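PDB 4W4T: MxaA from Stigmatella aurantiaca, which carries at its C-terminal end the NADPH-binding reductase domain modelled here, which probably releases the product of the myxalamid PKS-NRPS assembly line as a primary alcohol. Local coordinates for residues 160-165 and 216-221; 168-173 and 223-228; 185-190 and 227-232; 259-264 and 358-363; 31-36 and 209-214. All blocks are in the same frame, centred on the assembly; numbering follows the deposited sequence.

Contact 1. Residues 160-165 and 216-221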
# COMPACT_ATOMS: atom_id res chain seq x y z
N GLU A 160 -14.01 5.83 5.74
CA GLU A 160 -15.05 4.81 5.68
C GLU A 160 -14.54 3.44 6.13
O GLU A 160 -15.32 2.61 6.57
CB GLU A 160 -15.66 4.74 4.27
CG GLU A 160 -14.66 4.89 3.11
CD GLU A 160 -14.55 6.33 2.57
OE1 GLU A 160 -14.22 7.26 3.35
OE2 GLU A 160 -14.78 6.52 1.34
N SER A 161 -13.23 3.20 6.07
CA SER A 161 -12.69 1.90 6.45
C SER A 161 -12.62 1.74 7.97
O SER A 161 -12.50 0.62 8.48
CB SER A 161 -11.29 1.70 5.86
OG SER A 161 -11.29 1.82 4.44
N MSE A 162 -12.67 2.84 8.70
CA MSE A 162 -12.50 2.78 10.15
C MSE A 162 -13.76 3.26 10.88
O MSE A 162 -13.81 3.29 12.12
CB MSE A 162 -11.28 3.61 10.58
CG MSE A 162 -9.99 2.83 10.45
SE MSE A 162 -8.40 3.94 10.47
CE MSE A 162 -8.62 4.72 8.68
N ARG A 163 -14.77 3.61 10.09
CA ARG A 163 -16.04 4.05 10.64
C ARG A 163 -16.67 3.01 11.58
O ARG A 163 -17.09 3.34 12.69
CB ARG A 163 -17.00 4.40 9.50
CG ARG A 163 -18.27 5.08 9.94
CD ARG A 163 -19.12 5.49 8.73
NE ARG A 163 -20.36 6.11 9.16
CZ ARG A 163 -21.48 5.46 9.44
NH1 ARG A 163 -21.54 4.14 9.33
NH2 ARG A 163 -22.56 6.13 9.84
N ALA A 164 -16.70 1.75 11.15
CA ALA A 164 -17.34 0.71 11.95
C ALA A 164 -16.64 0.53 13.30
O ALA A 164 -17.30 0.54 14.34
CB ALA A 164 -17.37 -0.62 11.19
N ALA A 165 -15.32 0.38 13.28
CA ALA A 165 -14.58 0.08 14.51
C ALA A 165 -14.44 1.31 15.41
O ALA A 165 -14.57 1.20 16.63
CB ALA A 165 -13.22 -0.49 14.20
N GLY A 216 -6.36 12.39 6.74
CA GLY A 216 -6.25 10.95 6.80
C GLY A 216 -7.42 10.32 7.54
O GLY A 216 -8.01 10.93 8.45
N GLY A 217 -7.74 9.09 7.17
CA GLY A 217 -8.90 8.42 7.73
C GLY A 217 -8.81 8.13 9.22
O GLY A 217 -9.82 8.16 9.92
N TYR A 218 -7.61 7.83 9.71
CA TYR A 218 -7.48 7.49 11.12
C TYR A 218 -7.83 8.69 11.99
O TYR A 218 -8.69 8.59 12.88
CB TYR A 218 -6.07 6.98 11.45
CG TYR A 218 -5.86 6.76 12.94
CD1 TYR A 218 -6.53 5.75 13.61
CD2 TYR A 218 -4.99 7.57 13.66
CE1 TYR A 218 -6.35 5.56 14.96
CE2 TYR A 218 -4.80 7.38 15.02
CZ TYR A 218 -5.48 6.37 15.66
OH TYR A 218 -5.31 6.16 17.00
N ALA A 219 -7.19 9.82 11.72
CA ALA A 219 -7.43 11.05 12.48
C ALA A 219 -8.90 11.46 12.39
O ALA A 219 -9.52 11.85 13.37
CB ALA A 219 -6.54 12.17 11.99
N GLN A 220 -9.44 11.37 11.18
CA GLN A 220 -10.84 11.73 10.98
C GLN A 220 -11.77 10.86 11.81
O GLN A 220 -12.69 11.36 12.45
CB GLN A 220 -11.18 11.61 9.49
CG GLN A 220 -10.52 12.71 8.69
CD GLN A 220 -10.62 12.47 7.21
OE1 GLN A 220 -10.75 11.33 6.76
NE2 GLN A 220 -10.56 13.55 6.45
N SER A 221 -11.53 9.55 11.83
CA SER A 221 -12.43 8.65 12.56
C SER A 221 -12.32 8.85 14.08
O SER A 221 -13.31 8.74 14.81
CB SER A 221 -12.17 7.19 12.20
OG SER A 221 -10.92 6.73 12.68
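Met162, present as selenomethionine, reaches from helix 159-177 into the first turn of helix 217-234 and makes a Met-aromatic contact with Tyr218. This helix carries Tyr218 and, four residues on, Lys222, both NADPH-binding and spaced as in the YxxxK motif of short-chain dehydrogenases. The short helical segments run 8.7 Å apart at closest approach and cross at -39°, so a single long side chain can bridge them. Met162 CB lies against the hydroxyl of Ser221, 3.8 Å from its OG. With CG anti to the carbonyl carbon (chi1 -84°) the chain heads across the gap, and Met162 SE arrives 4.0 Å from Tyr218 CB. SE is also 5.4 Å from the centroid of the Tyr218 ring, almost in its plane, so the selenium meets the ring at its edge. The bend at chi3 then turns the methyl onto backbone: Met162 CE sits 3.4 Å from Tyr218 N and 3.5 Å from Gly217 C. Gly217 has no side chain to keep it away. Phe155 also meets the tyrosine ring edge-to-face. Ser161, one residue before Met162, hydrogen-bonds to Gly345 of the second subunit. Ser221 OG is bonded to Asn166 ND2 and also donates to Tyr218 O at 2.9 Å, from a position tilted 25° from the carbonyl plane.

Contact 2. Residues 168-173 and 223-228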
# COMPACT_ATOMS: atom_id res chain seq x y z
N LEU A 168 -18.65 3.75 15.03
CA LEU A 168 -19.79 2.99 15.52
C LEU A 168 -19.42 2.18 16.77
O LEU A 168 -20.22 2.07 17.71
CB LEU A 168 -20.35 2.09 14.42
CG LEU A 168 -20.79 2.83 13.15
CD1 LEU A 168 -21.48 1.85 12.21
CD2 LEU A 168 -21.70 4.02 13.47
N GLY A 169 -18.19 1.67 16.82
CA GLY A 169 -17.74 0.93 17.98
C GLY A 169 -17.80 1.79 19.25
O GLY A 169 -18.24 1.33 20.30
N THR A 170 -17.37 3.04 19.13
CA THR A 170 -17.42 3.96 20.26
C THR A 170 -18.88 4.26 20.59
O THR A 170 -19.27 4.32 21.77
CB THR A 170 -16.64 5.25 19.94
OG1 THR A 170 -15.26 4.91 19.77
CG2 THR A 170 -16.78 6.25 21.09
N ARG A 171 -19.71 4.44 19.56
CA ARG A 171 -21.15 4.61 19.79
C ARG A 171 -21.73 3.45 20.60
O ARG A 171 -22.50 3.65 21.55
CB ARG A 171 -21.89 4.73 18.45
CG ARG A 171 -23.38 5.00 18.62
CD ARG A 171 -24.16 4.85 17.30
NE ARG A 171 -24.14 3.48 16.78
CZ ARG A 171 -24.59 3.14 15.58
NH1 ARG A 171 -25.10 4.06 14.77
NH2 ARG A 171 -24.54 1.87 15.18
N GLU A 172 -21.36 2.22 20.25
CA GLU A 172 -21.93 1.05 20.93
C GLU A 172 -21.42 0.95 22.37
O GLU A 172 -22.13 0.48 23.26
CB GLU A 172 -21.62 -0.23 20.14
CG GLU A 172 -22.26 -0.24 18.75
CD GLU A 172 -23.78 -0.05 18.81
OE1 GLU A 172 -24.51 -1.03 19.12
OE2 GLU A 172 -24.25 1.09 18.56
N ILE A 173 -20.18 1.38 22.59
CA ILE A 173 -19.62 1.44 23.94
C ILE A 173 -20.40 2.44 24.76
O ILE A 173 -20.72 2.20 25.93
CB ILE A 173 -18.11 1.83 23.90
CG1 ILE A 173 -17.26 0.63 23.47
CG2 ILE A 173 -17.63 2.42 25.25
CD1 ILE A 173 -17.28 -0.54 24.48
N TRP A 223 -11.45 11.70 15.54
CA TRP A 223 -12.09 12.99 15.83
C TRP A 223 -13.59 12.77 16.05
O TRP A 223 -14.17 13.25 17.03
CB TRP A 223 -11.85 13.95 14.67
CG TRP A 223 -12.46 15.31 14.83
CD1 TRP A 223 -11.86 16.43 15.34
CD2 TRP A 223 -13.79 15.70 14.45
NE1 TRP A 223 -12.74 17.49 15.31
CE2 TRP A 223 -13.93 17.07 14.76
CE3 TRP A 223 -14.88 15.02 13.88
CZ2 TRP A 223 -15.11 17.77 14.52
CZ3 TRP A 223 -16.05 15.72 13.64
CH2 TRP A 223 -16.16 17.09 13.96
N VAL A 224 -14.23 12.06 15.14
CA VAL A 224 -15.65 11.78 15.27
C VAL A 224 -15.94 11.01 16.57
O VAL A 224 -16.88 11.34 17.32
CB VAL A 224 -16.16 10.99 14.05
CG1 VAL A 224 -17.62 10.61 14.22
CG2 VAL A 224 -15.98 11.83 12.79
N ALA A 225 -15.15 9.97 16.84
CA ALA A 225 -15.34 9.19 18.07
C ALA A 225 -15.26 10.08 19.31
O ALA A 225 -16.11 9.97 20.21
CB ALA A 225 -14.30 8.07 18.15
N GLU A 226 -14.28 10.97 19.36
CA GLU A 226 -14.14 11.80 20.55
C GLU A 226 -15.30 12.78 20.66
O GLU A 226 -15.75 13.07 21.77
CB GLU A 226 -12.80 12.56 20.55
CG GLU A 226 -12.29 12.84 21.97
CD GLU A 226 -11.13 13.81 21.97
OE1 GLU A 226 -9.98 13.35 21.89
OE2 GLU A 226 -11.39 15.02 22.04
N LYS A 227 -15.82 13.27 19.54
CA LYS A 227 -17.04 14.09 19.56
C LYS A 227 -18.21 13.35 20.20
O LYS A 227 -18.95 13.91 21.01
CB LYS A 227 -17.42 14.55 18.15
CG LYS A 227 -16.42 15.50 17.52
CD LYS A 227 -16.50 16.88 18.13
CE LYS A 227 -17.61 17.70 17.49
NZ LYS A 227 -17.62 19.08 18.08
N LEU A 228 -18.37 12.07 19.85
CA LEU A 228 -19.45 11.26 20.40
C LEU A 228 -19.30 11.14 21.91
O LEU A 228 -20.27 11.27 22.65
CB LEU A 228 -19.48 9.87 19.77
CG LEU A 228 -19.94 9.81 18.32
CD1 LEU A 228 -19.90 8.38 17.82
CD2 LEU A 228 -21.34 10.38 18.17
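Thr170 and Ala225 form the near point of a buried helix-helix contact, in which helices 159-177 and 217-234 lie side by side against strand 185-188. Thr170 CA and Ala225 CA are 6.0 Å apart, a close approach that suits two small side chains. Ala225 CB touches the threonine branch, 3.7 Å from Thr170 OG1. The threonine is turned so that OG1 stands beside its own backbone N (chi1 -64°), and Thr170 CG2 comes 3.9 Å from Ala225 O. Thr170 is buried, but its hydroxyl has partners: it is held by Asn166 O, one turn back in its own helix, and by His148 NE2. In this Rossmann-type short-chain dehydrogenase fold, Tyr187 of the central parallel sheet touches both Thr170 and Ala225. From Arg171, next after Thr170, to Leu228, about a turn beyond Ala225, the contact is apolar, with Leu228 CD1 4.2 Å from Arg171 CB. Beyond that carbon the arginine leaves the partner helix. Its guanidinium has Leu168 CD2 3.6 Å above one face, and Arg171 NE makes a salt bridge of 3.0 Å to Glu172 OE2. This bond is bent (145° at the hydrogen) and reaches the carboxylate on its anti side. Glu172 OE2 also takes Arg175 NH2, while its OE1 is bonded to Leu128 N.

Contact 3. Residues 185-190 and 227-232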
# COMPACT_ATOMS: atom_id res chain seq x y z
N LEU A 185 -16.69 5.82 31.79
CA LEU A 185 -15.96 5.47 30.59
C LEU A 185 -14.61 6.16 30.54
O LEU A 185 -14.53 7.38 30.58
CB LEU A 185 -16.78 5.84 29.36
CG LEU A 185 -15.96 5.78 28.07
CD1 LEU A 185 -15.59 4.34 27.73
CD2 LEU A 185 -16.73 6.45 26.95
N HIS A 186 -13.55 5.38 30.49
CA HIS A 186 -12.22 5.95 30.32
C HIS A 186 -11.83 5.71 28.87
O HIS A 186 -11.53 4.58 28.47
CB HIS A 186 -11.25 5.34 31.32
CG HIS A 186 -11.78 5.40 32.72
ND1 HIS A 186 -11.89 6.59 33.40
CD2 HIS A 186 -12.33 4.46 33.52
CE1 HIS A 186 -12.45 6.37 34.57
NE2 HIS A 186 -12.72 5.08 34.67
N TYR A 187 -11.89 6.78 28.09
CA TYR A 187 -11.79 6.65 26.64
C TYR A 187 -10.39 6.96 26.14
O TYR A 187 -9.88 8.06 26.36
CB TYR A 187 -12.82 7.56 25.95
CG TYR A 187 -12.64 7.56 24.45
CD1 TYR A 187 -12.71 6.37 23.74
CD2 TYR A 187 -12.36 8.72 23.77
CE1 TYR A 187 -12.52 6.35 22.36
CE2 TYR A 187 -12.18 8.72 22.39
CZ TYR A 187 -12.26 7.52 21.70
OH TYR A 187 -12.06 7.50 20.33
N VAL A 188 -9.76 6.00 25.46
CA VAL A 188 -8.45 6.23 24.87
C VAL A 188 -8.61 6.79 23.46
O VAL A 188 -8.95 6.08 22.50
CB VAL A 188 -7.60 4.96 24.86
CG1 VAL A 188 -6.19 5.29 24.36
CG2 VAL A 188 -7.54 4.38 26.30
N SER A 189 -8.36 8.09 23.34
CA SER A 189 -8.44 8.79 22.05
C SER A 189 -7.07 8.83 21.39
O SER A 189 -6.43 7.80 21.21
CB SER A 189 -8.98 10.21 22.24
OG SER A 189 -9.10 10.88 21.00
N THR A 190 -6.62 10.03 21.01
CA THR A 190 -5.30 10.16 20.39
C THR A 190 -4.99 11.63 20.17
O THR A 190 -5.90 12.41 19.94
CB THR A 190 -5.21 9.40 19.05
OG1 THR A 190 -3.97 9.68 18.41
CG2 THR A 190 -6.34 9.81 18.11
N LYS A 227 -15.82 13.27 19.54
CA LYS A 227 -17.04 14.09 19.56
C LYS A 227 -18.21 13.35 20.20
O LYS A 227 -18.95 13.91 21.01
CB LYS A 227 -17.42 14.55 18.15
CG LYS A 227 -16.42 15.50 17.52
CD LYS A 227 -16.50 16.88 18.13
CE LYS A 227 -17.61 17.70 17.49
NZ LYS A 227 -17.62 19.08 18.08
N LEU A 228 -18.37 12.07 19.85
CA LEU A 228 -19.45 11.26 20.40
C LEU A 228 -19.30 11.14 21.91
O LEU A 228 -20.27 11.27 22.65
CB LEU A 228 -19.48 9.87 19.77
CG LEU A 228 -19.94 9.81 18.32
CD1 LEU A 228 -19.90 8.38 17.82
CD2 LEU A 228 -21.34 10.38 18.17
N VAL A 229 -18.06 10.91 22.34
CA VAL A 229 -17.77 10.73 23.76
C VAL A 229 -18.01 12.04 24.52
O VAL A 229 -18.58 12.05 25.62
CB VAL A 229 -16.33 10.23 23.97
CG1 VAL A 229 -15.96 10.24 25.45
CG2 VAL A 229 -16.18 8.82 23.43
N ARG A 230 -17.62 13.16 23.91
CA ARG A 230 -17.87 14.45 24.54
C ARG A 230 -19.38 14.74 24.70
O ARG A 230 -19.81 15.24 25.74
CB ARG A 230 -17.18 15.57 23.75
CG ARG A 230 -15.66 15.50 23.91
CD ARG A 230 -14.92 16.72 23.38
NE ARG A 230 -13.48 16.48 23.52
CZ ARG A 230 -12.80 16.69 24.64
NH1 ARG A 230 -13.42 17.17 25.72
NH2 ARG A 230 -11.50 16.42 24.70
N GLU A 231 -20.17 14.42 23.69
CA GLU A 231 -21.62 14.62 23.82
C GLU A 231 -22.20 13.75 24.94
O GLU A 231 -23.11 14.18 25.64
CB GLU A 231 -22.34 14.33 22.50
CG GLU A 231 -23.89 14.38 22.59
CD GLU A 231 -24.46 15.74 23.02
OE1 GLU A 231 -23.73 16.75 22.99
OE2 GLU A 231 -25.65 15.79 23.41
N ALA A 232 -21.70 12.53 25.08
CA ALA A 232 -22.14 11.65 26.16
C ALA A 232 -21.82 12.29 27.50
O ALA A 232 -22.63 12.27 28.42
CB ALA A 232 -21.49 10.28 26.05
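Val229 lays its CG2 methyl over one face of the Tyr187 ring, a CH-pi contact within a beta-alpha-beta crossover of the Rossmann fold. Strand 185-188 leads through a long loop into helix 217-234, which returns the chain to the parallel strand 239-248 next door, and Val229 is the residue through which this part of the helix sits on strand 185-188. Val229 CG2 is 4.0 Å from the ring centroid and only 17° off the normal, displaced a little toward the CG-CD2 side, where its nearest atom is Tyr187 CD2 at 3.8 Å. The other branch, Val229 CG1, stands anti to the backbone N (chi1 171°) and so swings toward the start of the strand, meeting Leu185 CD2 at 4.1 Å. One valine therefore straddles two strand residues on the same side of the sheet, while His186 between them points to the other. Val239 of the following strand and Thr170 of helix 159-177 also touch Val229, so it touches three elements of the fold. Ser189 N lies 4.0 Å above the opposite face of the Tyr187 ring, toward the rim; the His148 ring also meets the tyrosine ring, the planes about 35° apart. The hydroxyl of this ring lies near the NADPH-binding Lys222. The bond between Tyr187 OH and Lys222 NZ is weak, and the same NZ is hydrogen-bonded to Val188 O.

Contact 4. Residues 259-264 and 358-363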
# COMPACT_ATOMS: atom_id res chain seq x y z
N ASP A 259 5.70 -4.18 13.93
CA ASP A 259 4.94 -3.75 12.76
C ASP A 259 4.53 -2.27 12.89
O ASP A 259 3.96 -1.66 11.98
CB ASP A 259 3.73 -4.68 12.57
CG ASP A 259 2.64 -4.08 11.71
OD1 ASP A 259 2.84 -4.01 10.48
OD2 ASP A 259 1.61 -3.62 12.27
N ASP A 260 4.83 -1.68 14.05
CA ASP A 260 4.67 -0.25 14.28
C ASP A 260 5.41 0.59 13.24
O ASP A 260 6.54 0.30 12.89
CB ASP A 260 5.18 0.10 15.68
CG ASP A 260 4.82 1.52 16.10
OD1 ASP A 260 5.21 2.48 15.40
OD2 ASP A 260 4.17 1.66 17.16
N LEU A 261 4.77 1.66 12.78
CA LEU A 261 5.36 2.54 11.79
C LEU A 261 6.72 3.15 12.20
O LEU A 261 7.62 3.31 11.36
CB LEU A 261 4.38 3.67 11.47
CG LEU A 261 4.82 4.69 10.43
CD1 LEU A 261 5.24 3.98 9.16
CD2 LEU A 261 3.69 5.67 10.15
N VAL A 262 6.85 3.50 13.47
CA VAL A 262 8.10 4.06 13.97
C VAL A 262 9.23 3.04 13.90
O VAL A 262 10.36 3.38 13.52
CB VAL A 262 7.97 4.56 15.42
CG1 VAL A 262 9.31 5.06 15.95
CG2 VAL A 262 6.91 5.64 15.50
N CYS A 263 8.93 1.79 14.24
CA CYS A 263 9.93 0.74 14.08
C CYS A 263 10.31 0.54 12.63
O CYS A 263 11.48 0.37 12.30
CB CYS A 263 9.43 -0.58 14.67
SG CYS A 263 9.16 -0.49 16.45
N ARG A 264 9.30 0.55 11.75
CA ARG A 264 9.54 0.43 10.31
C ARG A 264 10.45 1.52 9.78
O ARG A 264 11.36 1.28 8.98
CB ARG A 264 8.22 0.49 9.56
CG ARG A 264 7.43 -0.78 9.52
CD ARG A 264 6.19 -0.58 8.64
NE ARG A 264 5.28 -1.71 8.71
CZ ARG A 264 5.29 -2.72 7.85
NH1 ARG A 264 6.15 -2.72 6.84
NH2 ARG A 264 4.43 -3.72 8.00
N LEU A 358 7.47 3.43 2.21
CA LEU A 358 7.27 4.58 1.34
C LEU A 358 5.79 4.94 1.17
O LEU A 358 5.45 6.12 1.06
CB LEU A 358 7.90 4.29 -0.02
CG LEU A 358 7.84 5.35 -1.10
CD1 LEU A 358 8.70 6.54 -0.73
CD2 LEU A 358 8.30 4.75 -2.42
N MSE A 359 4.92 3.93 1.13
CA MSE A 359 3.48 4.16 0.98
C MSE A 359 2.97 5.14 2.03
O MSE A 359 2.24 6.08 1.73
CB MSE A 359 2.70 2.85 1.09
CG MSE A 359 2.95 1.86 -0.04
SE MSE A 359 2.96 2.75 -1.79
CE MSE A 359 4.87 3.01 -1.97
N PHE A 360 3.36 4.89 3.28
CA PHE A 360 2.97 5.74 4.40
C PHE A 360 3.38 7.22 4.22
O PHE A 360 2.60 8.12 4.52
CB PHE A 360 3.57 5.19 5.70
CG PHE A 360 3.02 3.84 6.10
CD1 PHE A 360 1.87 3.73 6.88
CD2 PHE A 360 3.65 2.67 5.69
CE1 PHE A 360 1.36 2.50 7.24
CE2 PHE A 360 3.14 1.42 6.05
CZ PHE A 360 1.99 1.34 6.83
N LEU A 361 4.58 7.47 3.70
CA LEU A 361 5.09 8.84 3.69
C LEU A 361 4.72 9.65 2.44
O LEU A 361 4.81 10.88 2.44
CB LEU A 361 6.61 8.84 3.86
CG LEU A 361 7.17 7.89 4.93
CD1 LEU A 361 8.69 7.93 4.93
CD2 LEU A 361 6.61 8.21 6.31
N GLN A 362 4.29 8.97 1.39
CA GLN A 362 3.96 9.65 0.14
C GLN A 362 2.62 10.34 0.11
O GLN A 362 2.36 11.16 -0.77
CB GLN A 362 3.98 8.66 -1.01
CG GLN A 362 5.33 8.12 -1.25
CD GLN A 362 5.41 7.45 -2.58
OE1 GLN A 362 4.65 6.54 -2.90
NE2 GLN A 362 6.30 7.96 -3.41
N GLN A 363 1.75 9.99 1.05
CA GLN A 363 0.37 10.46 1.06
C GLN A 363 0.23 11.98 1.02
O GLN A 363 -0.77 12.50 0.52
CB GLN A 363 -0.33 9.91 2.29
CG GLN A 363 -0.31 8.40 2.36
CD GLN A 363 -1.12 7.87 3.50
OE1 GLN A 363 -2.23 7.36 3.31
NE2 GLN A 363 -0.58 7.98 4.71
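Phe360 and Leu261 bury the most surface here, with Arg264 adding a smaller share at the side. They join the first turn of helix 261-272 to the last part of helix 352-362 through a CH-pi contact; helix 261-272 follows strand 239-248 of the Rossmann-type parallel sheet, and helix 352-362 comes after its last strand, 307-310. Leu261 CD1 rests over one face of the Phe360 ring, 4.1 Å from its centroid and 22° off the normal. The methyl is shifted toward the root of the ring, so that the atom nearest Leu261 CD1 is Phe360 CG at 3.8 Å. The two side chains slide past each other in opposite directions; leucine CG is anti to its backbone N (chi1 -180°), an arrangement that places CD1 over the Phe360 ring. Leu357 and Leu156 add apolar cover from outside the two segments, to Leu261 and Phe360 respectively. Arg264, one turn on, offers only its aliphatic part: Arg264 CD approaches Phe360 CE2 obliquely at 4.5 Å. Its charged end turns back, and Arg264 NH2 makes a nearly straight salt bridge, 3.0 Å and 165°, to Asp259 OD1, which lies in the guanidinium plane. The second subunit packs nearby against Leu358, Met359 and Gln362. At the start of the helix Asp260 is the N-cap, its OD1 accepting from Val262 N at 2.7 Å.

Contact 5. Residues 31-36 and 209-214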
# COMPACT_ATOMS: atom_id res chain seq x y z
N GLU A 31 -20.03 13.93 6.22
CA GLU A 31 -20.25 12.65 6.87
C GLU A 31 -19.73 12.63 8.31
O GLU A 31 -20.39 12.08 9.19
CB GLU A 31 -19.59 11.52 6.08
CG GLU A 31 -20.04 11.42 4.63
CD GLU A 31 -19.09 10.60 3.79
OE1 GLU A 31 -18.13 10.03 4.36
OE2 GLU A 31 -19.28 10.52 2.55
N MSE A 32 -18.55 13.19 8.53
CA MSE A 32 -17.97 13.25 9.87
C MSE A 32 -18.87 13.99 10.84
O MSE A 32 -19.14 13.53 11.95
CB MSE A 32 -16.59 13.91 9.83
CG MSE A 32 -15.55 13.08 9.11
SE MSE A 32 -13.91 14.12 8.77
CE MSE A 32 -13.32 14.38 10.63
N GLU A 33 -19.34 15.15 10.40
CA GLU A 33 -20.27 15.93 11.21
C GLU A 33 -21.56 15.17 11.48
O GLU A 33 -22.09 15.21 12.60
CB GLU A 33 -20.58 17.27 10.53
CG GLU A 33 -19.43 18.26 10.56
CD GLU A 33 -19.21 18.85 11.95
OE1 GLU A 33 -19.91 18.45 12.90
OE2 GLU A 33 -18.33 19.73 12.09
N ALA A 34 -22.08 14.50 10.47
CA ALA A 34 -23.28 13.69 10.63
C ALA A 34 -23.02 12.58 11.65
O ALA A 34 -23.84 12.34 12.53
CB ALA A 34 -23.72 13.09 9.30
N ASP A 35 -21.88 11.90 11.51
CA ASP A 35 -21.54 10.77 12.38
C ASP A 35 -21.23 11.19 13.83
O ASP A 35 -21.32 10.37 14.76
CB ASP A 35 -20.35 10.00 11.78
CG ASP A 35 -20.74 9.17 10.56
OD1 ASP A 35 -21.94 8.86 10.40
OD2 ASP A 35 -19.85 8.81 9.75
N ALA A 36 -20.88 12.46 14.02
CA ALA A 36 -20.57 12.98 15.35
C ALA A 36 -21.83 13.28 16.17
O ALA A 36 -21.74 13.64 17.34
CB ALA A 36 -19.69 14.23 15.25
N GLU A 209 -11.32 21.75 17.20
CA GLU A 209 -11.66 22.50 16.00
C GLU A 209 -12.56 21.70 15.08
O GLU A 209 -12.89 20.54 15.37
CB GLU A 209 -10.40 22.91 15.23
CG GLU A 209 -9.56 23.94 15.93
CD GLU A 209 -8.30 24.27 15.14
OE1 GLU A 209 -8.27 23.99 13.92
OE2 GLU A 209 -7.34 24.77 15.75
N GLY A 210 -12.93 22.30 13.96
CA GLY A 210 -13.76 21.63 12.98
C GLY A 210 -13.03 20.51 12.26
O GLY A 210 -11.80 20.42 12.32
N PRO A 211 -13.79 19.66 11.56
CA PRO A 211 -13.26 18.44 10.96
C PRO A 211 -12.31 18.68 9.79
O PRO A 211 -11.50 17.80 9.49
CB PRO A 211 -14.52 17.70 10.50
CG PRO A 211 -15.52 18.77 10.28
CD PRO A 211 -15.24 19.80 11.34
N SER A 212 -12.37 19.85 9.19
CA SER A 212 -11.58 20.09 8.01
C SER A 212 -10.12 20.21 8.33
O SER A 212 -9.35 20.14 7.45
CB SER A 212 -12.05 21.32 7.28
OG SER A 212 -11.81 22.43 8.06
N SER A 213 -9.77 20.37 9.60
CA SER A 213 -8.39 20.55 10.02
C SER A 213 -7.50 19.29 9.87
O SER A 213 -6.30 19.40 9.82
CB SER A 213 -8.32 21.08 11.47
OG SER A 213 -9.03 20.27 12.42
N LEU A 214 -8.13 18.13 9.80
CA LEU A 214 -7.47 16.85 9.92
C LEU A 214 -7.18 16.24 8.57
O LEU A 214 -7.85 16.49 7.64
CB LEU A 214 -8.33 15.89 10.72
CG LEU A 214 -8.60 16.37 12.13
CD1 LEU A 214 -9.28 15.39 13.02
CD2 LEU A 214 -7.35 16.87 12.77
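Pro211 presents its ring to two neighbouring side chains of helix 28-35, Met32 and Glu33, which approach it in different ways. Met32, a selenomethionine, runs alongside the proline in the opposite direction, and its bend at chi3 (66°) brings the methyl in, CE lying 3.5 Å from Pro211 CB. Glu33 comes across at about a right angle and touches the CG-CD side of the ring, with Glu33 OE2 3.2 Å from Pro211 CD. That carbon is bonded to the proline nitrogen, so its hydrogens are probably slightly polarised and suit a carboxylate oxygen. The proline opens a short 3-10 turn, 211-213, in the loop between strand 185-188 and helix 217-234 of the Rossmann domain, and the contact lays the N-terminal helix of the chain on it. Met32 also packs on Trp223 and Val224 of helix 217-234 and on Tyr159. Within the loop, Ser213 OG donates to Gly210 O at 2.8 Å, nearly in line with the carbonyl bond, and Glu209 O is hydrogen-bonded to Trp223 NE1.

In the fold
Contacts 1, 2, 3 and 5 form one continuous block; contact 4 stands apart, its centre 18 Å from that of contact 1 and 25 to 27 Å from the rest. Helix 217-234 serves contacts 1, 2 and 3 in turn, and contacts 2 and 3, 7 Å apart, share Lys227 and Leu228. Helix 159-177 carries the other half of contacts 1 and 2. Along the chain contact 5 opens first, and its segments alternate with those of contacts 1, 2 and 3; contact 4 follows after all have closed. The N-terminal helix thus joins the Rossmann block, the Met32 side chain being about 9 Å from that of the NADPH-binding Lys222, and the Asp35-Arg163 salt bridge links contact 5 to contact 1. Contacts 1 and 4 both touch the second subunit.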